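Aldolase (Klebsiella pneumoniae, PDB 6VOQ) belongs to the class II aldolase and adducin family, whose members share a mixed alpha/beta fold, and binds a zinc ion. Local coordinates at residues Y23-L34 and C89-S97. Numbering follows the deposited sequence.
Sequences YATGSAGNLSLL and CKAIVHLHS. With ZN (zinc ion), chain B.
Asn30 lies against His94 where two antiparallel strands meet beside the zinc ion. The Asn30 amide sits at the edge of the His94 ring, with the two planes 37° apart. Asn30 ND2 is 3.4 Å from His94 CD2, and Asn30 OD1 rests against His94 CB. His94 holds CG anti to its backbone N (chi1 170°), which carries the ring off the strand to the metal. NE2 of His94 and NE2 of His96 each bind zinc at 2.2 Å; Glu75 and His161 complete the site. Pro163 O accepts a hydrogen bond from His94 ND1 and helps fix the ring's rotation.

The His96 ring carries the methyl of Ala28 over one face, a CH-pi contact with CB 4.0 Å from the ring centroid. A water donates to Tyr23 O and accepts from His96 N, bridging the two backbones. Leu95 spreads its two methyls, CD1 to Tyr23 CB and CD2 to Ala24 CB.

Five backbone hydrogen bonds join Asn30, Ser32 and Leu34 to His94, Ile92 and Lys90. On the face shared with Asn30 and His94, Ser32 OG rests against Ile92 CB at 3.5 Å; its hydrogen bonds go to His79 ND1 and Tyr83 OH of helix 76-83. On the other face, Leu31 and Val93 lie side by side, CD2 to CG2 at 3.9 Å.

Helix 76-83 packs on Ile92, helix 4-20 on Leu31 and Leu33, and helix 170-190 on Val93. Strands 40-42 and 162-167 flank the pair in the central sheet.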
# COMPACT_ATOMS: atom_id res chain seq x y z
N TYR A 23 -8.31 1.32 -3.50
CA TYR A 23 -9.67 0.88 -3.23
C TYR A 23 -10.32 0.27 -4.47
O TYR A 23 -11.21 -0.58 -4.34
CB TYR A 23 -10.52 2.06 -2.74
CG TYR A 23 -10.11 2.57 -1.39
CD1 TYR A 23 -9.18 3.60 -1.27
CD2 TYR A 23 -10.65 2.02 -0.23
CE1 TYR A 23 -8.80 4.08 -0.04
CE2 TYR A 23 -10.26 2.48 1.01
CZ TYR A 23 -9.34 3.51 1.11
OH TYR A 23 -8.95 3.99 2.34
N ALA A 24 -9.92 0.70 -5.66
CA ALA A 24 -10.41 0.12 -6.90
C ALA A 24 -9.23 -0.32 -7.75
O ALA A 24 -8.23 0.40 -7.86
CB ALA A 24 -11.29 1.09 -7.70
N THR A 25 -9.35 -1.50 -8.35
CA THR A 25 -8.32 -2.03 -9.24
C THR A 25 -8.97 -2.44 -10.55
O THR A 25 -10.06 -3.00 -10.56
CB THR A 25 -7.62 -3.25 -8.63
OG1 THR A 25 -8.48 -4.38 -8.71
CG2 THR A 25 -7.23 -2.99 -7.17
N GLY A 26 -8.27 -2.16 -11.65
CA GLY A 26 -8.72 -2.66 -12.94
C GLY A 26 -10.05 -2.06 -13.35
O GLY A 26 -10.26 -0.84 -13.25
N SER A 27 -10.96 -2.92 -13.80
CA SER A 27 -12.27 -2.51 -14.28
C SER A 27 -13.34 -2.53 -13.20
O SER A 27 -14.51 -2.31 -13.51
CB SER A 27 -12.69 -3.42 -15.44
OG SER A 27 -13.17 -4.67 -14.96
N ALA A 28 -12.97 -2.77 -11.94
CA ALA A 28 -13.95 -3.01 -10.88
C ALA A 28 -14.42 -1.70 -10.25
O ALA A 28 -13.64 -0.77 -10.04
CB ALA A 28 -13.37 -3.92 -9.80
N GLY A 29 -15.70 -1.66 -9.93
CA GLY A 29 -16.26 -0.57 -9.17
C GLY A 29 -17.08 0.37 -10.02
O GLY A 29 -16.90 0.49 -11.24
N ASN A 30 -18.02 1.06 -9.38
CA ASN A 30 -18.81 2.07 -10.05
C ASN A 30 -19.35 3.05 -9.02
O ASN A 30 -19.48 2.73 -7.84
CB ASN A 30 -19.94 1.45 -10.87
CG ASN A 30 -20.59 0.29 -10.17
OD1 ASN A 30 -21.45 0.48 -9.31
ND2 ASN A 30 -20.19 -0.92 -10.53
N LEU A 31 -19.65 4.26 -9.48
CA LEU A 31 -20.16 5.33 -8.65
C LEU A 31 -21.46 5.82 -9.26
O LEU A 31 -21.63 5.82 -10.48
CB LEU A 31 -19.15 6.50 -8.53
CG LEU A 31 -17.68 6.11 -8.29
CD1 LEU A 31 -16.74 7.30 -8.40
CD2 LEU A 31 -17.51 5.43 -6.94
N SER A 32 -22.39 6.23 -8.39
CA SER A 32 -23.59 6.92 -8.86
C SER A 32 -23.97 8.02 -7.87
O SER A 32 -23.63 7.96 -6.68
CB SER A 32 -24.76 5.95 -9.07
OG SER A 32 -25.27 5.47 -7.83
N LEU A 33 -24.69 9.02 -8.37
CA LEU A 33 -25.22 10.08 -7.52
C LEU A 33 -26.46 10.67 -8.16
O LEU A 33 -26.58 10.73 -9.39
CB LEU A 33 -24.17 11.17 -7.26
CG LEU A 33 -23.55 11.93 -8.44
CD1 LEU A 33 -24.43 13.09 -8.88
CD2 LEU A 33 -22.17 12.45 -8.08
N LEU A 34 -27.39 11.11 -7.32
CA LEU A 34 -28.62 11.73 -7.79
C LEU A 34 -28.35 13.14 -8.29
O LEU A 34 -27.72 13.95 -7.59
CB LEU A 34 -29.66 11.77 -6.67
CG LEU A 34 -30.60 10.57 -6.62
CD1 LEU A 34 -31.55 10.69 -5.43
CD2 LEU A 34 -31.36 10.45 -7.93
N CYS A 89 -30.88 8.44 0.26
CA CYS A 89 -29.69 8.02 -0.47
C CYS A 89 -29.51 8.92 -1.67
O CYS A 89 -30.34 8.93 -2.58
CB CYS A 89 -29.83 6.55 -0.88
SG CYS A 89 -28.50 5.99 -1.93
N LYS A 90 -28.42 9.69 -1.69
CA LYS A 90 -28.13 10.61 -2.78
C LYS A 90 -26.93 10.18 -3.61
O LYS A 90 -26.65 10.81 -4.64
CB LYS A 90 -27.88 12.02 -2.23
CG LYS A 90 -28.98 12.54 -1.32
CD LYS A 90 -30.31 12.66 -2.05
CE LYS A 90 -31.38 13.25 -1.14
NZ LYS A 90 -32.69 13.45 -1.84
N ALA A 91 -26.21 9.14 -3.19
CA ALA A 91 -25.00 8.70 -3.85
C ALA A 91 -24.66 7.31 -3.34
O ALA A 91 -24.90 6.99 -2.17
CB ALA A 91 -23.82 9.65 -3.62
N ILE A 92 -24.11 6.50 -4.24
CA ILE A 92 -23.77 5.12 -3.96
C ILE A 92 -22.36 4.87 -4.46
O ILE A 92 -22.02 5.24 -5.59
CB ILE A 92 -24.74 4.13 -4.61
CG1 ILE A 92 -26.11 4.19 -3.96
CG2 ILE A 92 -24.20 2.71 -4.52
CD1 ILE A 92 -27.06 3.15 -4.53
N VAL A 93 -21.54 4.25 -3.62
CA VAL A 93 -20.20 3.82 -3.98
C VAL A 93 -20.20 2.31 -3.94
O VAL A 93 -20.54 1.70 -2.92
CB VAL A 93 -19.15 4.41 -3.02
CG1 VAL A 93 -17.81 3.65 -3.13
CG2 VAL A 93 -18.95 5.88 -3.32
N HIS A 94 -19.89 1.69 -5.07
CA HIS A 94 -19.72 0.25 -5.12
C HIS A 94 -18.28 -0.06 -5.51
O HIS A 94 -17.80 0.41 -6.54
CB HIS A 94 -20.67 -0.40 -6.11
CG HIS A 94 -20.36 -1.84 -6.36
ND1 HIS A 94 -20.32 -2.77 -5.34
CD2 HIS A 94 -20.04 -2.51 -7.49
CE1 HIS A 94 -20.01 -3.96 -5.84
NE2 HIS A 94 -19.83 -3.82 -7.14
N LEU A 95 -17.60 -0.83 -4.67
CA LEU A 95 -16.22 -1.21 -4.91
C LEU A 95 -16.05 -2.69 -4.62
O LEU A 95 -16.87 -3.30 -3.92
CB LEU A 95 -15.25 -0.42 -4.03
CG LEU A 95 -15.20 1.08 -4.20
CD1 LEU A 95 -14.41 1.63 -3.04
CD2 LEU A 95 -14.53 1.43 -5.52
N HIS A 96 -14.99 -3.26 -5.16
CA HIS A 96 -14.50 -4.55 -4.69
C HIS A 96 -13.32 -4.36 -3.77
O HIS A 96 -12.28 -5.01 -3.94
CB HIS A 96 -14.14 -5.46 -5.87
CG HIS A 96 -15.26 -5.66 -6.84
ND1 HIS A 96 -15.12 -6.41 -7.99
CD2 HIS A 96 -16.54 -5.21 -6.84
CE1 HIS A 96 -16.26 -6.40 -8.66
NE2 HIS A 96 -17.13 -5.68 -7.98
N SER A 97 -13.44 -3.43 -2.81
CA SER A 97 -12.30 -3.12 -1.95
C SER A 97 -11.91 -4.37 -1.16
O SER A 97 -12.77 -5.19 -0.81
CB SER A 97 -12.62 -1.94 -1.02
OG SER A 97 -13.77 -2.16 -0.21
ZN ZN B . -19.22 -5.41 -8.50
O HOH W 1 -12.63 -2.37 -6.38
O HOH W 2 -10.59 -4.34 -6.91
O HOH W 3 -26.29 13.77 -5.16